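Local coordinates for FYVE-finger-containing Rab5 effector protein rabenosyn-5 (Homo sapiens, PDB 1Z0J) that probably acts as an effector of Rab GTPases, which its minimal Rab-binding domain, a short helical hairpin, recognises, at residues L14-I25 with L40-L51. Residues are numbered along the deposited sequence; the frame is centred on the assembly and turned at random.
Sequences LLQQIDNIKAYI and LTENLRELKHTL
Leu47 reaches from helix 34-54 into a hole on helix 11-30 formed by Leu14, Gln17, Ile18 and Ile21. Its CB lies 3.7 Å from CG1 of Ile18, the two side chains running side by side but pointing opposite ways. Beyond CG the branches part: CD1 drops between CG1 of Ile21, at 3.7 Å, and CG of Gln17, while CD2 turns to CD1 of Leu14, 3.9 Å away. Ile18 is in turn a knob among Leu44, Leu47, Lys48 and Leu51. Such reciprocal knobs-into-holes packing, with the segments antiparallel at 163° and their axes approaching to 9.6 Å, makes the pair a two-helix coiled-coil hairpin. Toward the connection between the helices, Ile21 fits among Leu40, Asn43, Leu44 and Leu47. A chi1 of -62° sets its CG1 opposite the carbonyl carbon, against OD1 of Asn43, and lays the CG2 methyl 3.4 Å from Leu40 O. Ile25 CD1 then meets CD2 of Leu44 at 3.7 Å. On one flank the extended chains of Lys22 and Lys48 bring their NZ atoms to 4.5 Å, a probably unfavourable pairing of like charges. Gln17 NE2 and Asn43 OD1 hydrogen-bond to aromatic side chains of a second protein chain, whose backbone also binds Gln17 NE2 and Tyr24 OH. No hydrogen bond crosses between the two segments, so apolar interlocking joins them while polar groups beside the seam engage the partner, consistent with a Rab-binding surface built across both helices.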
ATOM      1  N   LEU B  14      -6.882  11.829  12.655  1.00 23.63           N
ATOM      2  CA  LEU B  14      -7.776  10.683  12.722  1.00 23.22           C
ATOM      3  C   LEU B  14      -9.196  11.085  12.323  1.00 19.88           C
ATOM      4  O   LEU B  14      -9.857  10.391  11.550  1.00 19.93           O
ATOM      5  CB  LEU B  14      -7.741  10.070  14.122  1.00 23.72           C
ATOM      6  CG  LEU B  14      -8.488   8.763  14.378  1.00 21.40           C
ATOM      7  CD1 LEU B  14      -8.188   7.709  13.321  1.00 25.91           C
ATOM      8  CD2 LEU B  14      -8.115   8.254  15.753  1.00 21.49           C
ATOM      9  N   LEU B  15      -9.652  12.226  12.834  1.00 19.39           N
ATOM     10  CA  LEU B  15     -10.969  12.744  12.473  1.00 20.37           C
ATOM     11  C   LEU B  15     -11.072  13.052  10.975  1.00 20.90           C
ATOM     12  O   LEU B  15     -12.108  12.815  10.352  1.00 20.26           O
ATOM     13  CB  LEU B  15     -11.315  13.988  13.307  1.00 24.61           C
ATOM     14  CG  LEU B  15     -11.500  13.817  14.820  1.00 26.13           C
ATOM     15  CD1 LEU B  15     -11.486  15.172  15.519  1.00 29.09           C
ATOM     16  CD2 LEU B  15     -12.787  13.073  15.134  1.00 30.74           C
ATOM     17  N   GLN B  16      -9.990  13.570  10.394  1.00 21.95           N
ATOM     18  CA  GLN B  16      -9.965  13.872   8.959  1.00 21.01           C
ATOM     19  C   GLN B  16     -10.034  12.612   8.083  1.00 19.97           C
ATOM     20  O   GLN B  16     -10.711  12.607   7.055  1.00 19.75           O
ATOM     21  CB  GLN B  16      -8.744  14.714   8.600  1.00 21.31           C
ATOM     22  N   GLN B  17      -9.348  11.548   8.501  1.00 18.72           N
ATOM     23  CA  GLN B  17      -9.381  10.286   7.750  1.00 16.76           C
ATOM     24  C   GLN B  17     -10.752   9.606   7.833  1.00 17.62           C
ATOM     25  O   GLN B  17     -11.212   9.001   6.863  1.00 16.52           O
ATOM     26  CB  GLN B  17      -8.250   9.346   8.187  1.00 16.48           C
ATOM     27  CG  GLN B  17      -8.183   8.006   7.414  1.00 16.10           C
ATOM     28  CD  GLN B  17      -7.910   8.141   5.911  1.00 15.45           C
ATOM     29  OE1 GLN B  17      -7.613   9.231   5.403  1.00 15.75           O
ATOM     30  NE2 GLN B  17      -8.020   7.022   5.192  1.00 14.08           N
ATOM     31  N   ILE B  18     -11.406   9.734   8.992  1.00 18.28           N
ATOM     32  CA  ILE B  18     -12.792   9.286   9.153  1.00 19.88           C
ATOM     33  C   ILE B  18     -13.664  10.000   8.119  1.00 19.74           C
ATOM     34  O   ILE B  18     -14.440   9.366   7.405  1.00 20.12           O
ATOM     35  CB  ILE B  18     -13.306   9.528  10.608  1.00 19.98           C
ATOM     36  CG1 ILE B  18     -12.702   8.492  11.563  1.00 22.37           C
ATOM     37  CG2 ILE B  18     -14.839   9.487  10.677  1.00 22.37           C
ATOM     38  CD1 ILE B  18     -12.913   8.788  13.039  1.00 18.89           C
ATOM     39  N   ASP B  19     -13.501  11.318   8.023  1.00 21.92           N
ATOM     40  CA  ASP B  19     -14.205  12.104   7.017  1.00 23.87           C
ATOM     41  C   ASP B  19     -13.826  11.674   5.591  1.00 24.47           C
ATOM     42  O   ASP B  19     -14.683  11.627   4.715  1.00 22.27           O
ATOM     43  CB  ASP B  19     -13.980  13.608   7.233  1.00 26.00           C
ATOM     44  CG  ASP B  19     -14.731  14.150   8.451  1.00 28.76           C
ATOM     45  OD1 ASP B  19     -15.545  13.410   9.046  1.00 29.50           O
ATOM     46  OD2 ASP B  19     -14.508  15.327   8.812  1.00 31.61           O
ATOM     47  N   ASN B  20     -12.554  11.330   5.372  1.00 19.91           N
ATOM     48  CA  ASN B  20     -12.110  10.811   4.074  1.00 21.71           C
ATOM     49  C   ASN B  20     -12.778   9.477   3.698  1.00 20.34           C
ATOM     50  O   ASN B  20     -13.272   9.318   2.582  1.00 19.87           O
ATOM     51  CB  ASN B  20     -10.580  10.688   4.050  1.00 19.13           C
ATOM     52  CG  ASN B  20     -10.019  10.472   2.650  1.00 20.33           C
ATOM     53  OD1 ASN B  20     -10.551  10.975   1.660  1.00 23.48           O
ATOM     54  ND2 ASN B  20      -8.926   9.721   2.568  1.00 18.75           N
ATOM     55  N   ILE B  21     -12.799   8.521   4.629  1.00 18.61           N
ATOM     56  CA  ILE B  21     -13.469   7.235   4.392  1.00 19.93           C
ATOM     57  C   ILE B  21     -14.985   7.404   4.196  1.00 21.11           C
ATOM     58  O   ILE B  21     -15.581   6.714   3.366  1.00 20.46           O
ATOM     59  CB  ILE B  21     -13.140   6.180   5.501  1.00 18.21           C
ATOM     60  CG1 ILE B  21     -11.633   5.861   5.524  1.00 14.91           C
ATOM     61  CG2 ILE B  21     -13.971   4.902   5.336  1.00 20.65           C
ATOM     62  CD1 ILE B  21     -11.041   5.308   4.217  1.00 16.03           C
ATOM     63  N   LYS B  22     -15.587   8.330   4.946  1.00 22.74           N
ATOM     64  CA  LYS B  22     -16.998   8.695   4.756  1.00 24.84           C
ATOM     65  C   LYS B  22     -17.264   9.219   3.344  1.00 26.09           C
ATOM     66  O   LYS B  22     -18.325   8.967   2.783  1.00 25.91           O
ATOM     67  CB  LYS B  22     -17.457   9.713   5.806  1.00 23.55           C
ATOM     68  CG  LYS B  22     -17.765   9.095   7.164  1.00 28.82           C
ATOM     69  CD  LYS B  22     -18.206  10.141   8.175  1.00 33.51           C
ATOM     70  CE  LYS B  22     -18.531   9.496   9.516  1.00 37.43           C
ATOM     71  NZ  LYS B  22     -19.038  10.485  10.511  1.00 41.46           N
ATOM     72  N   ALA B  23     -16.299   9.944   2.781  1.00 24.34           N
ATOM     73  CA  ALA B  23     -16.378  10.411   1.391  1.00 24.02           C
ATOM     74  C   ALA B  23     -16.273   9.249   0.396  1.00 24.76           C
ATOM     75  O   ALA B  23     -17.011   9.209  -0.593  1.00 27.52           O
ATOM     76  CB  ALA B  23     -15.317  11.476   1.110  1.00 25.17           C
ATOM     77  N   TYR B  24     -15.369   8.300   0.665  1.00 23.56           N
ATOM     78  CA  TYR B  24     -15.280   7.064  -0.128  1.00 21.95           C
ATOM     79  C   TYR B  24     -16.549   6.233  -0.029  1.00 26.31           C
ATOM     80  O   TYR B  24     -16.961   5.613  -1.009  1.00 25.96           O
ATOM     81  CB  TYR B  24     -14.095   6.186   0.299  1.00 21.41           C
ATOM     82  CG  TYR B  24     -12.760   6.538  -0.320  1.00 17.33           C
ATOM     83  CD1 TYR B  24     -11.714   6.989   0.478  1.00 18.84           C
ATOM     84  CD2 TYR B  24     -12.541   6.407  -1.691  1.00 18.49           C
ATOM     85  CE1 TYR B  24     -10.477   7.311  -0.072  1.00 18.73           C
ATOM     86  CE2 TYR B  24     -11.305   6.732  -2.255  1.00 18.59           C
ATOM     87  CZ  TYR B  24     -10.286   7.184  -1.436  1.00 16.07           C
ATOM     88  OH  TYR B  24      -9.064   7.501  -1.971  1.00 15.50           O
ATOM     89  N   ILE B  25     -17.146   6.204   1.162  1.00 26.47           N
ATOM     90  CA  ILE B  25     -18.418   5.509   1.373  1.00 26.82           C
ATOM     91  C   ILE B  25     -19.555   6.187   0.610  1.00 26.38           C
ATOM     92  O   ILE B  25     -20.304   5.519  -0.092  1.00 27.02           O
ATOM     93  CB  ILE B  25     -18.762   5.339   2.875  1.00 26.38           C
ATOM     94  CG1 ILE B  25     -17.828   4.304   3.505  1.00 27.57           C
ATOM     95  CG2 ILE B  25     -20.234   4.925   3.063  1.00 27.45           C
ATOM     96  CD1 ILE B  25     -17.889   4.232   5.013  1.00 24.39           C
ATOM     97  N   LEU B  40     -15.005  -0.568   3.064  1.00 17.71           N
ATOM     98  CA  LEU B  40     -14.813   0.787   3.551  1.00 17.74           C
ATOM     99  C   LEU B  40     -15.504   1.009   4.898  1.00 19.78           C
ATOM    100  O   LEU B  40     -14.975   1.702   5.763  1.00 16.20           O
ATOM    101  CB  LEU B  40     -15.299   1.793   2.510  1.00 20.51           C
ATOM    102  CG  LEU B  40     -14.475   1.822   1.220  1.00 16.52           C
ATOM    103  CD1 LEU B  40     -15.288   2.424   0.084  1.00 23.31           C
ATOM    104  CD2 LEU B  40     -13.162   2.589   1.410  1.00 17.76           C
ATOM    105  N   THR B  41     -16.680   0.410   5.071  1.00 20.26           N
ATOM    106  CA  THR B  41     -17.422   0.486   6.331  1.00 20.19           C
ATOM    107  C   THR B  41     -16.665  -0.201   7.474  1.00 18.06           C
ATOM    108  O   THR B  41     -16.656   0.298   8.607  1.00 20.46           O
ATOM    109  CB  THR B  41     -18.857  -0.060   6.153  1.00 19.47           C
ATOM    110  OG1 THR B  41     -19.536   0.757   5.191  1.00 21.98           O
ATOM    111  CG2 THR B  41     -19.637  -0.038   7.468  1.00 24.04           C
ATOM    112  N   GLU B  42     -16.010  -1.317   7.173  1.00 17.84           N
ATOM    113  CA  GLU B  42     -15.149  -2.007   8.139  1.00 20.43           C
ATOM    114  C   GLU B  42     -13.988  -1.106   8.587  1.00 19.22           C
ATOM    115  O   GLU B  42     -13.672  -1.020   9.776  1.00 18.86           O
ATOM    116  CB  GLU B  42     -14.613  -3.313   7.538  1.00 20.63           C
ATOM    117  CG  GLU B  42     -13.670  -4.102   8.439  1.00 24.70           C
ATOM    118  CD  GLU B  42     -12.700  -4.981   7.664  1.00 31.64           C
ATOM    119  OE1 GLU B  42     -13.010  -5.368   6.516  1.00 40.79           O
ATOM    120  OE2 GLU B  42     -11.617  -5.287   8.207  1.00 41.25           O
ATOM    121  N   ASN B  43     -13.357  -0.428   7.630  1.00 16.03           N
ATOM    122  CA  ASN B  43     -12.284   0.514   7.952  1.00 15.91           C
ATOM    123  C   ASN B  43     -12.797   1.685   8.795  1.00 15.27           C
ATOM    124  O   ASN B  43     -12.143   2.110   9.753  1.00 14.88           O
ATOM    125  CB  ASN B  43     -11.618   1.035   6.675  1.00 15.16           C
ATOM    126  CG  ASN B  43     -10.354   1.797   6.970  1.00 13.44           C
ATOM    127  OD1 ASN B  43     -10.281   3.004   6.771  1.00 13.58           O
ATOM    128  ND2 ASN B  43      -9.351   1.093   7.481  1.00 15.54           N
ATOM    129  N   LEU B  44     -13.966   2.204   8.440  1.00 16.11           N
ATOM    130  CA  LEU B  44     -14.609   3.248   9.231  1.00 17.46           C
ATOM    131  C   LEU B  44     -14.815   2.798  10.682  1.00 18.77           C
ATOM    132  O   LEU B  44     -14.504   3.533  11.616  1.00 15.48           O
ATOM    133  CB  LEU B  44     -15.946   3.671   8.602  1.00 18.20           C
ATOM    134  CG  LEU B  44     -16.712   4.798   9.302  1.00 19.91           C
ATOM    135  CD1 LEU B  44     -15.909   6.095   9.290  1.00 24.68           C
ATOM    136  CD2 LEU B  44     -18.080   5.004   8.666  1.00 24.21           C
ATOM    137  N   ARG B  45     -15.317   1.580  10.864  1.00 17.90           N
ATOM    138  CA  ARG B  45     -15.511   1.024  12.202  1.00 20.02           C
ATOM    139  C   ARG B  45     -14.198   0.981  12.986  1.00 18.18           C
ATOM    140  O   ARG B  45     -14.151   1.318  14.175  1.00 16.66           O
ATOM    141  CB  ARG B  45     -16.132  -0.370  12.116  1.00 20.40           C
ATOM    142  CG  ARG B  45     -17.616  -0.359  11.760  1.00 24.85           C
ATOM    143  CD  ARG B  45     -18.251  -1.718  12.005  1.00 28.28           C
ATOM    144  NE  ARG B  45     -19.508  -1.879  11.275  1.00 33.65           N
ATOM    145  CZ  ARG B  45     -19.639  -2.553  10.134  1.00 36.25           C
ATOM    146  NH1 ARG B  45     -18.590  -3.140   9.571  1.00 40.74           N
ATOM    147  NH2 ARG B  45     -20.828  -2.640   9.553  1.00 38.85           N
ATOM    148  N   GLU B  46     -13.124   0.596  12.310  1.00 16.77           N
ATOM    149  CA  GLU B  46     -11.814   0.505  12.946  1.00 17.36           C
ATOM    150  C   GLU B  46     -11.251   1.870  13.339  1.00 14.88           C
ATOM    151  O   GLU B  46     -10.674   2.022  14.421  1.00 16.96           O
ATOM    152  CB  GLU B  46     -10.844  -0.281  12.062  1.00 20.71           C
ATOM    153  CG  GLU B  46     -11.107  -1.786  12.128  1.00 27.17           C
ATOM    154  CD  GLU B  46     -10.871  -2.507  10.813  1.00 33.04           C
ATOM    155  OE1 GLU B  46     -10.168  -1.962   9.937  1.00 36.17           O
ATOM    156  OE2 GLU B  46     -11.393  -3.634  10.663  1.00 36.42           O
ATOM    157  N   LEU B  47     -11.420   2.862  12.465  1.00 14.38           N
ATOM    158  CA  LEU B  47     -11.006   4.226  12.775  1.00 13.55           C
ATOM    159  C   LEU B  47     -11.777   4.770  13.975  1.00 14.12           C
ATOM    160  O   LEU B  47     -11.190   5.403  14.860  1.00 14.25           O
ATOM    161  CB  LEU B  47     -11.202   5.138  11.562  1.00 14.80           C
ATOM    162  CG  LEU B  47     -10.358   4.862  10.311  1.00 14.33           C
ATOM    163  CD1 LEU B  47     -10.856   5.706   9.158  1.00 14.88           C
ATOM    164  CD2 LEU B  47      -8.864   5.106  10.558  1.00 17.49           C
ATOM    165  N   LYS B  48     -13.085   4.520  14.011  1.00 14.17           N
ATOM    166  CA  LYS B  48     -13.918   4.962  15.130  1.00 16.32           C
ATOM    167  C   LYS B  48     -13.532   4.281  16.449  1.00 14.99           C
ATOM    168  O   LYS B  48     -13.529   4.919  17.500  1.00 16.47           O
ATOM    169  CB  LYS B  48     -15.398   4.741  14.812  1.00 16.66           C
ATOM    170  CG  LYS B  48     -15.958   5.722  13.796  1.00 17.10           C
ATOM    171  CD  LYS B  48     -17.438   5.470  13.522  1.00 23.82           C
ATOM    172  CE  LYS B  48     -18.057   6.628  12.754  1.00 31.43           C
ATOM    173  NZ  LYS B  48     -19.540   6.519  12.658  1.00 36.95           N
ATOM    174  N   HIS B  49     -13.180   2.998  16.392  1.00 15.53           N
ATOM    175  CA  HIS B  49     -12.700   2.268  17.573  1.00 16.19           C
ATOM    176  C   HIS B  49     -11.403   2.870  18.106  1.00 17.88           C
ATOM    177  O   HIS B  49     -11.242   3.060  19.317  1.00 16.16           O
ATOM    178  CB  HIS B  49     -12.505   0.779  17.258  1.00 17.30           C
ATOM    179  CG  HIS B  49     -11.998  -0.028  18.417  1.00 20.09           C
ATOM    180  ND1 HIS B  49     -10.655  -0.214  18.667  1.00 27.36           N
ATOM    181  CD2 HIS B  49     -12.657  -0.697  19.391  1.00 25.83           C
ATOM    182  CE1 HIS B  49     -10.508  -0.961  19.746  1.00 22.30           C
ATOM    183  NE2 HIS B  49     -11.709  -1.270  20.203  1.00 22.78           N
ATOM    184  N   THR B  50     -10.479   3.172  17.202  1.00 15.87           N
ATOM    185  CA  THR B  50      -9.222   3.814  17.580  1.00 16.69           C
ATOM    186  C   THR B  50      -9.460   5.189  18.212  1.00 14.08           C
ATOM    187  O   THR B  50      -8.796   5.545  19.193  1.00 14.91           O
ATOM    188  CB  THR B  50      -8.271   3.926  16.374  1.00 20.29           C
ATOM    189  OG1 THR B  50      -8.004   2.613  15.869  1.00 23.84           O
ATOM    190  CG2 THR B  50      -6.957   4.588  16.770  1.00 21.70           C
ATOM    191  N   LEU B  51     -10.393   5.958  17.653  1.00 13.02           N
ATOM    192  CA  LEU B  51     -10.768   7.257  18.217  1.00 14.69           C
ATOM    193  C   LEU B  51     -11.330   7.126  19.634  1.00 15.29           C
ATOM    194  O   LEU B  51     -10.934   7.863  20.548  1.00 14.57           O
ATOM    195  CB  LEU B  51     -11.764   7.990  17.311  1.00 15.17           C
ATOM    196  CG  LEU B  51     -12.222   9.369  17.804  1.00 17.05           C
ATOM    197  CD1 LEU B  51     -11.072  10.380  17.886  1.00 21.97           C
ATOM    198  CD2 LEU B  51     -13.332   9.906  16.916  1.00 21.95           C
TER